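Local coordinates for nucleoprotein (PDB 5N4K) that probably packages the positive-strand viral RNA genome into a helical ribonucleocapsid, this chain being its N-terminal RNA-binding domain, at residues Pro29-Pro34 with Gly124-Asn129; Glu61-Trp66 with Tyr89-Gly94; Asn67-Trp72 with Pro83-Phe88. All coordinates share one frame; numbering follows the deposited sequence. Where two conformers were deposited one is given.

Contact 1: Pro29-Pro34 with Gly124-Asn129; sequences PSFYMP and GNRKRN. With SO4 (sulfate ion), chain C; SO4 (sulfate ion), chain E.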
loop_
_atom_site.group_PDB
_atom_site.type_symbol
_atom_site.label_atom_id
_atom_site.label_comp_id
_atom_site.label_asym_id
_atom_site.label_seq_id
_atom_site.Cartn_x
_atom_site.Cartn_y
_atom_site.Cartn_z
ATOM N N PRO A 29 -0.528 4.891 9.427
ATOM C CA PRO A 29 0.855 5.317 9.440
ATOM C C PRO A 29 1.737 4.393 10.268
ATOM O O PRO A 29 1.296 3.736 11.176
ATOM C CB PRO A 29 0.805 6.713 10.150
ATOM C CG PRO A 29 -0.502 6.881 10.672
ATOM C CD PRO A 29 -1.352 5.669 10.422
ATOM N N SER A 30 3.013 4.402 9.936
ATOM C CA SER A 30 4.047 3.645 10.661
ATOM C C SER A 30 4.447 4.398 11.903
ATOM O O SER A 30 4.479 5.609 11.930
ATOM C CB SER A 30 5.243 3.475 9.749
ATOM O OG SER A 30 6.385 2.886 10.355
ATOM N N PHE A 31 4.809 3.652 12.920
ATOM C CA PHE A 31 5.417 4.251 14.112
ATOM C C PHE A 31 6.752 4.879 13.807
ATOM O O PHE A 31 7.255 5.693 14.661
ATOM C CB PHE A 31 5.607 3.235 15.214
ATOM C CG PHE A 31 4.353 2.805 15.894
ATOM C CD1 PHE A 31 3.768 3.628 16.816
ATOM C CD2 PHE A 31 3.739 1.586 15.686
ATOM C CE1 PHE A 31 2.593 3.317 17.443
ATOM C CE2 PHE A 31 2.547 1.240 16.327
ATOM C CZ PHE A 31 1.945 2.133 17.229
ATOM N N TYR A 32 7.414 4.523 12.715
ATOM C CA TYR A 32 8.775 4.897 12.453
ATOM C C TYR A 32 8.936 5.684 11.163
ATOM O O TYR A 32 8.171 5.506 10.234
ATOM C CB TYR A 32 9.704 3.657 12.387
ATOM C CG TYR A 32 9.650 2.869 13.634
ATOM C CD1 TYR A 32 10.364 3.271 14.787
ATOM C CD2 TYR A 32 8.831 1.712 13.768
ATOM C CE1 TYR A 32 10.239 2.619 16.004
ATOM C CE2 TYR A 32 8.676 1.055 14.957
ATOM C CZ TYR A 32 9.369 1.508 16.063
ATOM O OH TYR A 32 9.361 0.867 17.246
ATOM N N MET A 33 9.959 6.541 11.103
ATOM C CA MET A 33 10.411 7.068 9.854
ATOM C C MET A 33 10.760 5.961 8.878
ATOM O O MET A 33 11.211 4.887 9.299
ATOM C CB MET A 33 11.650 7.999 10.072
ATOM C CG MET A 33 11.257 9.349 10.735
ATOM S SD MET A 33 10.148 10.373 9.792
ATOM C CE MET A 33 11.236 10.954 8.471
ATOM N N PRO A 34 10.629 6.207 7.581
ATOM C CA PRO A 34 11.050 5.211 6.579
ATOM C C PRO A 34 12.546 5.112 6.453
ATOM O O PRO A 34 13.317 6.000 6.888
ATOM C CB PRO A 34 10.430 5.710 5.296
ATOM C CG PRO A 34 10.331 7.203 5.483
ATOM C CD PRO A 34 10.116 7.410 6.929
ATOM N N GLY A 124 -0.990 -2.246 17.361
ATOM C CA GLY A 124 -1.732 -1.325 16.557
ATOM C C GLY A 124 -0.866 -0.507 15.648
ATOM O O GLY A 124 0.205 -0.837 15.246
ATOM N N ASN A 125 -1.411 0.700 15.364
ATOM C CA ASN A 125 -0.814 1.655 14.507
ATOM C C ASN A 125 -0.587 3.020 15.168
ATOM O O ASN A 125 -1.270 3.313 16.190
ATOM C CB ASN A 125 -1.724 1.905 13.258
ATOM C CG ASN A 125 -2.056 0.609 12.551
ATOM O OD1 ASN A 125 -1.156 -0.017 12.003
ATOM N ND2 ASN A 125 -3.250 0.152 12.686
ATOM N N ARG A 126 0.321 3.790 14.557
ATOM C CA ARG A 126 0.596 5.126 15.086
ATOM C C ARG A 126 -0.632 6.006 14.872
ATOM O O ARG A 126 -1.264 5.958 13.841
ATOM C CB ARG A 126 1.774 5.697 14.368
ATOM C CG ARG A 126 2.360 6.928 15.093
ATOM C CD ARG A 126 3.227 7.654 14.169
ATOM N NE ARG A 126 2.441 8.494 13.302
ATOM C CZ ARG A 126 2.746 8.898 12.091
ATOM N NH1 ARG A 126 2.044 9.846 11.505
ATOM N NH2 ARG A 126 3.740 8.380 11.413
ATOM N N LYS A 127 -0.875 6.874 15.876
ATOM C CA LYS A 127 -1.850 7.942 15.640
ATOM C C LYS A 127 -1.296 8.968 14.670
ATOM O O LYS A 127 -0.106 9.315 14.663
ATOM C CB LYS A 127 -2.250 8.627 16.939
ATOM C CG LYS A 127 -2.745 7.643 17.982
ATOM N N ARG A 128 -2.159 9.468 13.788
ATOM C CA ARG A 128 -1.706 10.307 12.741
ATOM C C ARG A 128 -0.964 11.551 13.212
ATOM O O ARG A 128 0.004 11.961 12.598
ATOM C CB ARG A 128 -2.913 10.795 11.925
ATOM C CG ARG A 128 -3.512 9.680 11.091
ATOM C CD ARG A 128 -4.675 10.221 10.253
ATOM N NE ARG A 128 -4.232 11.220 9.285
ATOM C CZ ARG A 128 -3.457 10.994 8.218
ATOM N NH1 ARG A 128 -2.990 9.761 7.956
ATOM N NH2 ARG A 128 -3.152 12.012 7.393
ATOM N N ASN A 129 -1.460 12.132 14.308
ATOM C CA ASN A 129 -0.815 13.333 14.862
ATOM C C ASN A 129 0.370 13.082 15.760
ATOM O O ASN A 129 0.932 14.033 16.311
ATOM C CB ASN A 129 -1.845 14.194 15.603
ATOM C CG ASN A 129 -2.319 13.578 16.913
ATOM O OD1 ASN A 129 -1.759 12.627 17.425
ATOM N ND2 ASN A 129 -3.401 14.148 17.473
HETATM S S SO4 C . -6.079 8.723 13.709
HETATM O O1 SO4 C . -4.662 8.429 13.942
HETATM O O2 SO4 C . -6.914 7.692 14.334
HETATM O O3 SO4 C . -6.306 10.024 14.379
HETATM O O4 SO4 C . -6.486 8.878 12.294
HETATM S S SO4 E . 3.276 10.281 8.061
HETATM O O1 SO4 E . 3.450 9.981 6.624
HETATM O O2 SO4 E . 4.300 9.635 8.924
HETATM O O3 SO4 E . 3.372 11.757 8.174
HETATM O O4 SO4 E . 1.877 10.008 8.466
#
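R126 sends its side chain towards P29 and S30 with CG opposite the backbone N (chi1 -165°) and a bend at chi3 (81°), while F31, its CG beside its own backbone N, brings its ring alongside the same arginine, running the opposite way. The guanidinium lies flat on P29, whose CB sits over its centre, 3.5 Å from R126 CZ. NH2 of R126 gives a hydrogen bond to S30 O (2.9 Å), bent at 143°, with S30 O tilted from the guanidinium plane. Within its own loop, R126 NE reaches K127 O (3.0 Å) and NH1 reaches R128 O; both lie close to that plane and fix it. A sulfate ion, probably from the crystallisation liquor, takes NH1 and NH2 together, with NH2 2.8 Å from its O2, consistent with a phosphate site in this RNA-binding domain. Nearer the backbone, R126 CB makes a CH-pi contact over the F31 face, 4.2 Å from the ring centroid, and G124 O meets the ring edge at CE2 (3.3 Å). Both segments are loop: 29-34 leads into strand 35-37, with S30 OG bonded to F88 O of strand 80-90, whereas 124-129 connects strands 108-112 and 145-147.

Contact 2: Glu61-Trp66 with Tyr89-Gly94; sequences EQIGYW and YYLGTG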
loop_
_atom_site.group_PDB
_atom_site.type_symbol
_atom_site.label_atom_id
_atom_site.label_comp_id
_atom_site.label_asym_id
_atom_site.label_seq_id
_atom_site.Cartn_x
_atom_site.Cartn_y
_atom_site.Cartn_z
ATOM N N GLU A 61 6.875 -9.941 20.153
ATOM C CA GLU A 61 6.295 -9.003 19.192
ATOM C C GLU A 61 7.323 -8.370 18.281
ATOM O O GLU A 61 6.959 -7.475 17.507
ATOM C CB GLU A 61 5.468 -7.944 19.898
ATOM C CG GLU A 61 4.246 -8.492 20.570
ATOM C CD GLU A 61 3.452 -7.453 21.383
ATOM O OE1 GLU A 61 4.135 -6.745 22.193
ATOM O OE2 GLU A 61 2.177 -7.393 21.217
ATOM N N GLN A 62 8.580 -8.776 18.296
ATOM C CA GLN A 62 9.629 -8.127 17.492
ATOM C C GLN A 62 9.661 -8.785 16.106
ATOM O O GLN A 62 10.537 -9.515 15.703
ATOM C CB GLN A 62 10.995 -8.190 18.128
ATOM C CG GLN A 62 11.085 -7.631 19.573
ATOM C CD GLN A 62 10.467 -6.260 19.680
ATOM O OE1 GLN A 62 10.976 -5.351 19.024
ATOM N NE2 GLN A 62 9.458 -6.119 20.406
ATOM N N ILE A 63 8.593 -8.483 15.340
ATOM C CA ILE A 63 8.307 -9.175 14.085
ATOM C C ILE A 63 7.355 -8.267 13.251
ATOM O O ILE A 63 6.451 -7.647 13.815
ATOM C CB ILE A 63 7.682 -10.566 14.389
ATOM C CG1 ILE A 63 7.386 -11.305 13.088
ATOM C CG2 ILE A 63 6.476 -10.464 15.304
ATOM C CD1 ILE A 63 7.211 -12.809 13.362
ATOM N N GLY A 64 7.545 -8.277 11.935
ATOM C CA GLY A 64 6.652 -7.516 11.094
ATOM C C GLY A 64 7.184 -7.472 9.709
ATOM O O GLY A 64 7.796 -8.403 9.196
ATOM N N TYR A 65 6.888 -6.337 9.040
ATOM C CA TYR A 65 7.287 -6.184 7.638
ATOM C C TYR A 65 7.645 -4.742 7.290
ATOM O O TYR A 65 7.167 -3.811 7.948
ATOM C CB TYR A 65 6.158 -6.698 6.621
ATOM C CG TYR A 65 4.826 -5.974 6.820
ATOM C CD1 TYR A 65 3.914 -6.343 7.792
ATOM C CD2 TYR A 65 4.497 -4.860 6.038
ATOM C CE1 TYR A 65 2.684 -5.678 7.965
ATOM C CE2 TYR A 65 3.310 -4.210 6.199
ATOM C CZ TYR A 65 2.425 -4.591 7.157
ATOM O OH TYR A 65 1.279 -3.850 7.356
ATOM N N TRP A 66 8.458 -4.640 6.248
ATOM C CA TRP A 66 8.741 -3.364 5.554
ATOM C C TRP A 66 7.936 -3.334 4.276
ATOM O O TRP A 66 7.991 -4.241 3.506
ATOM C CB TRP A 66 10.210 -3.215 5.306
ATOM C CG TRP A 66 11.053 -3.058 6.511
ATOM C CD1 TRP A 66 11.622 -4.062 7.253
ATOM C CD2 TRP A 66 11.419 -1.839 7.180
ATOM N NE1 TRP A 66 12.314 -3.566 8.279
ATOM C CE2 TRP A 66 12.203 -2.197 8.289
ATOM C CE3 TRP A 66 11.115 -0.511 6.970
ATOM C CZ2 TRP A 66 12.730 -1.232 9.155
ATOM C CZ3 TRP A 66 11.622 0.469 7.842
ATOM C CH2 TRP A 66 12.394 0.097 8.906
ATOM N N TYR A 89 6.023 -1.966 9.767
ATOM C CA TYR A 89 4.817 -2.225 10.523
ATOM C C TYR A 89 4.957 -3.566 11.224
ATOM O O TYR A 89 5.416 -4.540 10.680
ATOM C CB TYR A 89 3.611 -2.287 9.581
ATOM C CG TYR A 89 3.379 -1.021 8.813
ATOM C CD1 TYR A 89 3.970 -0.829 7.576
ATOM C CD2 TYR A 89 2.534 -0.044 9.341
ATOM C CE1 TYR A 89 3.755 0.378 6.862
ATOM C CE2 TYR A 89 2.366 1.118 8.626
ATOM C CZ TYR A 89 2.973 1.269 7.478
ATOM O OH TYR A 89 2.750 2.484 6.706
ATOM N N TYR A 90 4.497 -3.614 12.477
ATOM C CA TYR A 90 4.450 -4.867 13.231
ATOM C C TYR A 90 3.477 -5.834 12.594
ATOM O O TYR A 90 2.459 -5.441 12.032
ATOM C CB TYR A 90 4.079 -4.544 14.708
ATOM C CG TYR A 90 5.181 -3.740 15.427
ATOM C CD1 TYR A 90 6.266 -4.409 15.999
ATOM C CD2 TYR A 90 5.106 -2.387 15.593
ATOM C CE1 TYR A 90 7.301 -3.718 16.611
ATOM C CE2 TYR A 90 6.084 -1.664 16.187
ATOM C CZ TYR A 90 7.178 -2.342 16.682
ATOM O OH TYR A 90 8.204 -1.616 17.284
ATOM N N LEU A 91 3.725 -7.092 12.818
ATOM C CA LEU A 91 2.855 -8.146 12.313
ATOM C C LEU A 91 1.425 -7.934 12.819
ATOM O O LEU A 91 1.189 -7.695 13.980
ATOM C CB LEU A 91 3.394 -9.538 12.744
ATOM C CG LEU A 91 2.621 -10.735 12.193
ATOM C CD1 LEU A 91 2.676 -10.863 10.710
ATOM C CD2 LEU A 91 3.285 -11.969 12.818
ATOM N N GLY A 92 0.461 -8.022 11.888
ATOM C CA GLY A 92 -0.949 -7.791 12.222
ATOM C C GLY A 92 -1.346 -6.382 12.379
ATOM O O GLY A 92 -2.469 -6.113 12.880
ATOM N N THR A 93 -0.520 -5.451 11.874
ATOM C CA THR A 93 -0.813 -4.028 11.850
ATOM C C THR A 93 -0.493 -3.506 10.474
ATOM O O THR A 93 0.035 -4.220 9.664
ATOM C CB THR A 93 -0.037 -3.264 12.917
ATOM O OG1 THR A 93 1.328 -3.054 12.466
ATOM C CG2 THR A 93 -0.021 -4.015 14.303
ATOM N N GLY A 94 -0.829 -2.227 10.263
ATOM C CA GLY A 94 -0.455 -1.539 9.003
ATOM C C GLY A 94 -1.343 -1.880 7.835
ATOM O O GLY A 94 -2.415 -2.480 7.998
HETATM O O HOH W 1 10.170 -2.714 18.599
#
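Strands 63-66 and 89-90 pair antiparallel, Y65 and Y89 forming a hydrogen-bonded pair with N-H to O bonds of 2.8 Å both ways (Y65 N to Y89 O and Y89 N to Y65 O), and L91 N extends the ladder to I63 O. At the next, non-hydrogen-bonded pair, G64 comes within 4.0 Å of Y90, CA to CA; G64 CA lies 3.2 Å from Y89 O, a CA-H...O contact, with no side chain between the strands. Y65 CG stands between its backbone N and carbonyl carbon (chi1 58°), which swings the ring across to the other strand. There CB of Y89 lies over the Y65 ring face, a CH-pi contact 4.0 Å from the centroid. The two tyrosine rings are nearly parallel, planes 26° apart, yet slid so far that they barely overlap. This is the open end of the long hairpin 63-73/80-90, two inner strands of the antiparallel sheet in the coronavirus nucleocapsid N-terminal domain, where strand 80-90 leaves the sheet through a type II turn, Y90 to T93. The turn is pinned twice at Y90 O, by T93 N and by T93 OG1 (2.7 Å). Its end is tied back to the other strand by the Y65 hydroxyl, which donates to T93 O (2.6 Å) on a lone pair in the carbonyl plane; H96 N bonds to the same hydroxyl. I63 and L91 lie alongside each other, pointing the same way, and pack against A112 and W110 of strand 108-112. The Y90 ring turns its edge to E61 O, with CD1 3.5 Å away, while its hydroxyl bonds to Y32 OH and to a water within hydrogen-bonding distance of Q62 OE1.

Contact 3: Asn67-Trp72 with Pro83-Phe88; sequences NVQERW and PPKVHF. With SO4 (sulfate ion), chain F; SO4 (sulfate ion), chain D.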
loop_
_atom_site.group_PDB
_atom_site.type_symbol
_atom_site.label_atom_id
_atom_site.label_comp_id
_atom_site.label_asym_id
_atom_site.label_seq_id
_atom_site.Cartn_x
_atom_site.Cartn_y
_atom_site.Cartn_z
ATOM N N ASN A 67 7.182 -2.266 4.091
ATOM C CA ASN A 67 6.302 -2.095 2.915
ATOM C C ASN A 67 6.989 -1.090 1.941
ATOM O O ASN A 67 7.289 0.034 2.350
ATOM C CB ASN A 67 4.944 -1.528 3.355
ATOM C CG ASN A 67 3.887 -1.736 2.349
ATOM O OD1 ASN A 67 3.835 -2.765 1.722
ATOM N ND2 ASN A 67 3.033 -0.742 2.223
ATOM N N VAL A 68 7.210 -1.523 0.754
ATOM C CA VAL A 68 7.847 -0.681 -0.263
ATOM C C VAL A 68 6.908 0.336 -0.836
ATOM O O VAL A 68 5.786 -0.021 -1.249
ATOM C CB VAL A 68 8.463 -1.578 -1.330
ATOM C CG1 VAL A 68 9.053 -0.774 -2.509
ATOM C CG2 VAL A 68 9.476 -2.566 -0.832
ATOM N N GLN A 69 7.396 1.561 -0.918
ATOM C CA GLN A 69 6.743 2.721 -1.583
ATOM C C GLN A 69 7.614 3.063 -2.830
ATOM O O GLN A 69 8.756 3.504 -2.656
ATOM C CB GLN A 69 6.742 3.884 -0.582
ATOM C CG GLN A 69 6.137 5.237 -1.071
ATOM C CD GLN A 69 6.523 6.472 -0.319
ATOM O OE1 GLN A 69 6.995 6.458 0.829
ATOM N NE2 GLN A 69 6.276 7.621 -0.957
ATOM N N GLU A 70 7.095 2.853 -4.015
ATOM C CA GLU A 70 7.786 3.277 -5.264
ATOM C C GLU A 70 7.626 4.795 -5.338
ATOM O O GLU A 70 6.594 5.333 -4.962
ATOM C CB GLU A 70 7.108 2.543 -6.424
ATOM C CG GLU A 70 7.804 2.621 -7.731
ATOM C CD GLU A 70 7.179 1.743 -8.816
ATOM O OE1 GLU A 70 6.265 0.896 -8.539
ATOM O OE2 GLU A 70 7.591 1.924 -9.980
ATOM N N ARG A 71 8.673 5.503 -5.807
ATOM C CA ARG A 71 8.751 6.959 -5.789
ATOM C C ARG A 71 9.263 7.475 -7.180
ATOM O O ARG A 71 10.146 6.883 -7.743
ATOM C CB ARG A 71 9.724 7.435 -4.698
ATOM C CG ARG A 71 9.137 7.096 -3.341
ATOM C CD ARG A 71 10.147 7.437 -2.289
ATOM N NE ARG A 71 10.530 8.882 -2.240
ATOM C CZ ARG A 71 11.737 9.426 -2.371
ATOM N NH1 ARG A 71 12.854 8.830 -2.671
ATOM N NH2 ARG A 71 11.821 10.747 -2.208
ATOM N N TRP A 72 8.557 8.420 -7.764
ATOM C CA TRP A 72 8.994 8.999 -9.057
ATOM C C TRP A 72 8.362 10.311 -9.169
ATOM O O TRP A 72 7.174 10.434 -8.851
ATOM C CB TRP A 72 8.626 8.128 -10.251
ATOM C CG TRP A 72 7.128 7.847 -10.477
ATOM C CD1 TRP A 72 6.420 6.745 -10.037
ATOM C CD2 TRP A 72 6.180 8.669 -11.209
ATOM N NE1 TRP A 72 5.096 6.859 -10.435
ATOM C CE2 TRP A 72 4.922 8.025 -11.134
ATOM C CE3 TRP A 72 6.267 9.903 -11.883
ATOM C CZ2 TRP A 72 3.767 8.551 -11.748
ATOM C CZ3 TRP A 72 5.118 10.426 -12.482
ATOM C CH2 TRP A 72 3.882 9.752 -12.399
ATOM N N PRO A 83 14.838 6.562 -5.473
ATOM C CA PRO A 83 14.980 5.426 -4.609
ATOM C C PRO A 83 13.675 5.203 -3.855
ATOM O O PRO A 83 13.008 6.097 -3.390
ATOM C CB PRO A 83 16.065 5.834 -3.650
ATOM C CG PRO A 83 16.917 6.742 -4.504
ATOM C CD PRO A 83 15.939 7.554 -5.240
ATOM N N PRO A 84 13.321 3.910 -3.753
ATOM C CA PRO A 84 12.097 3.629 -2.999
ATOM C C PRO A 84 12.270 3.863 -1.525
ATOM O O PRO A 84 13.387 3.836 -1.010
ATOM C CB PRO A 84 11.802 2.156 -3.300
ATOM C CG PRO A 84 13.021 1.607 -3.798
ATOM C CD PRO A 84 13.854 2.707 -4.402
ATOM N N LYS A 85 11.172 4.107 -0.830
ATOM C CA LYS A 85 11.154 4.123 0.597
ATOM C C LYS A 85 10.497 2.828 1.110
ATOM O O LYS A 85 9.752 2.173 0.411
ATOM C CB LYS A 85 10.419 5.327 1.163
ATOM C CG LYS A 85 11.246 6.621 1.074
ATOM C CD LYS A 85 10.412 7.818 1.507
ATOM C CE LYS A 85 11.268 9.039 1.277
ATOM N NZ LYS A 85 10.490 10.297 1.510
ATOM N N VAL A 86 10.884 2.448 2.319
ATOM C CA VAL A 86 10.231 1.342 3.019
ATOM C C VAL A 86 9.770 1.800 4.384
ATOM O O VAL A 86 10.499 2.505 5.103
ATOM C CB VAL A 86 11.151 0.090 3.113
ATOM C CG1 VAL A 86 11.328 -0.564 1.761
ATOM C CG2 VAL A 86 12.519 0.401 3.743
ATOM N N HIS A 87 8.575 1.371 4.782
ATOM C CA HIS A 87 8.029 1.712 6.106
ATOM C C HIS A 87 7.740 0.437 6.889
ATOM O O HIS A 87 7.193 -0.532 6.319
ATOM C CB HIS A 87 6.711 2.493 5.941
ATOM C CG HIS A 87 6.806 3.762 5.168
ATOM N ND1 HIS A 87 6.842 4.966 5.795
ATOM C CD2 HIS A 87 6.830 3.972 3.867
ATOM C CE1 HIS A 87 6.968 5.911 4.888
ATOM N NE2 HIS A 87 6.942 5.351 3.705
ATOM N N PHE A 88 8.065 0.450 8.186
ATOM C CA PHE A 88 7.943 -0.764 8.983
ATOM C C PHE A 88 6.617 -0.789 9.705
ATOM O O PHE A 88 6.161 0.226 10.300
ATOM C CB PHE A 88 9.042 -0.782 10.068
ATOM C CG PHE A 88 8.850 -1.941 11.014
ATOM C CD1 PHE A 88 9.298 -3.196 10.640
ATOM C CD2 PHE A 88 8.203 -1.789 12.209
ATOM C CE1 PHE A 88 9.072 -4.301 11.447
ATOM C CE2 PHE A 88 7.955 -2.885 13.037
ATOM C CZ PHE A 88 8.381 -4.121 12.631
HETATM S S SO4 F . 7.949 11.100 -0.866
HETATM O O1 SO4 F . 8.467 11.112 -2.249
HETATM O O2 SO4 F . 8.458 9.966 -0.079
HETATM O O3 SO4 F . 6.528 10.792 -1.033
HETATM O O4 SO4 F . 8.258 12.325 -0.075
HETATM S S SO4 D . 14.780 13.477 -3.369
HETATM O O1 SO4 D . 15.590 12.570 -4.192
HETATM O O2 SO4 D . 15.492 13.558 -2.077
HETATM O O3 SO4 D . 13.398 12.934 -3.205
HETATM O O4 SO4 D . 14.600 14.810 -3.986
#
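Four backbone hydrogen bonds knit the two strands, antiparallel at 152°: N67 and H87 exchange one pair, Q69 and K85 the other. Between them V68 and V86 form the non-hydrogen-bonded pair; V68 CG2 meets V86 CG1 at 3.8 Å, and V68 CG1 touches P84 CB (4.1 Å). The polar links lie along the face of Q69, K85 and H87. Q69, CG anti to the backbone N (chi1 178°) and extended beyond, accepts from H87 NE2 on OE1 (3.1 Å, 168°), in the plane of the imidazole, and reaches a sulfate with NE2. R71 NH1 donates to P83 O (2.8 Å), in plane for both groups, and the extended K85 chain lays CE over the guanidinium face, 3.6 Å from R71 NE. Basic groups gather round that sulfate, probably from the crystallisation liquor: K85 NZ binds its O2 (2.6 Å), R71 NE its O1 (3.0 Å), and R71 NH2 also holds a second sulfate, consistent with phosphate binding by this RNA-binding domain. The hairpin lies inside the sheet: strand 35-37 flanks 80-90, with L36 against R71 and K85, strand 108-112 flanks 63-73, and F26 of the second subunit packs on V68 and P84.

Contacts 2 and 3 are successive lengths of one hairpin, strands 63-73 and 80-90, whereas contact 1 joins two loops beside it and encloses both along the chain. Contact 2 is wholly buried: tyrosines, a glycine and aliphatic side chains fill it, and its polar groups are met by backbone, neighbouring side chains and a water. Contacts 1 and 3 are partly buried and basic, each with arginine gripping sulfate. They differ in frame, since regular strand pairing sets contact 3 and a guanidinium bonded to loop carbonyls sets contact 1. Contact 1 meets contact 2 through N125 OD1 with G94 N; P34 packs on H87 of contact 3.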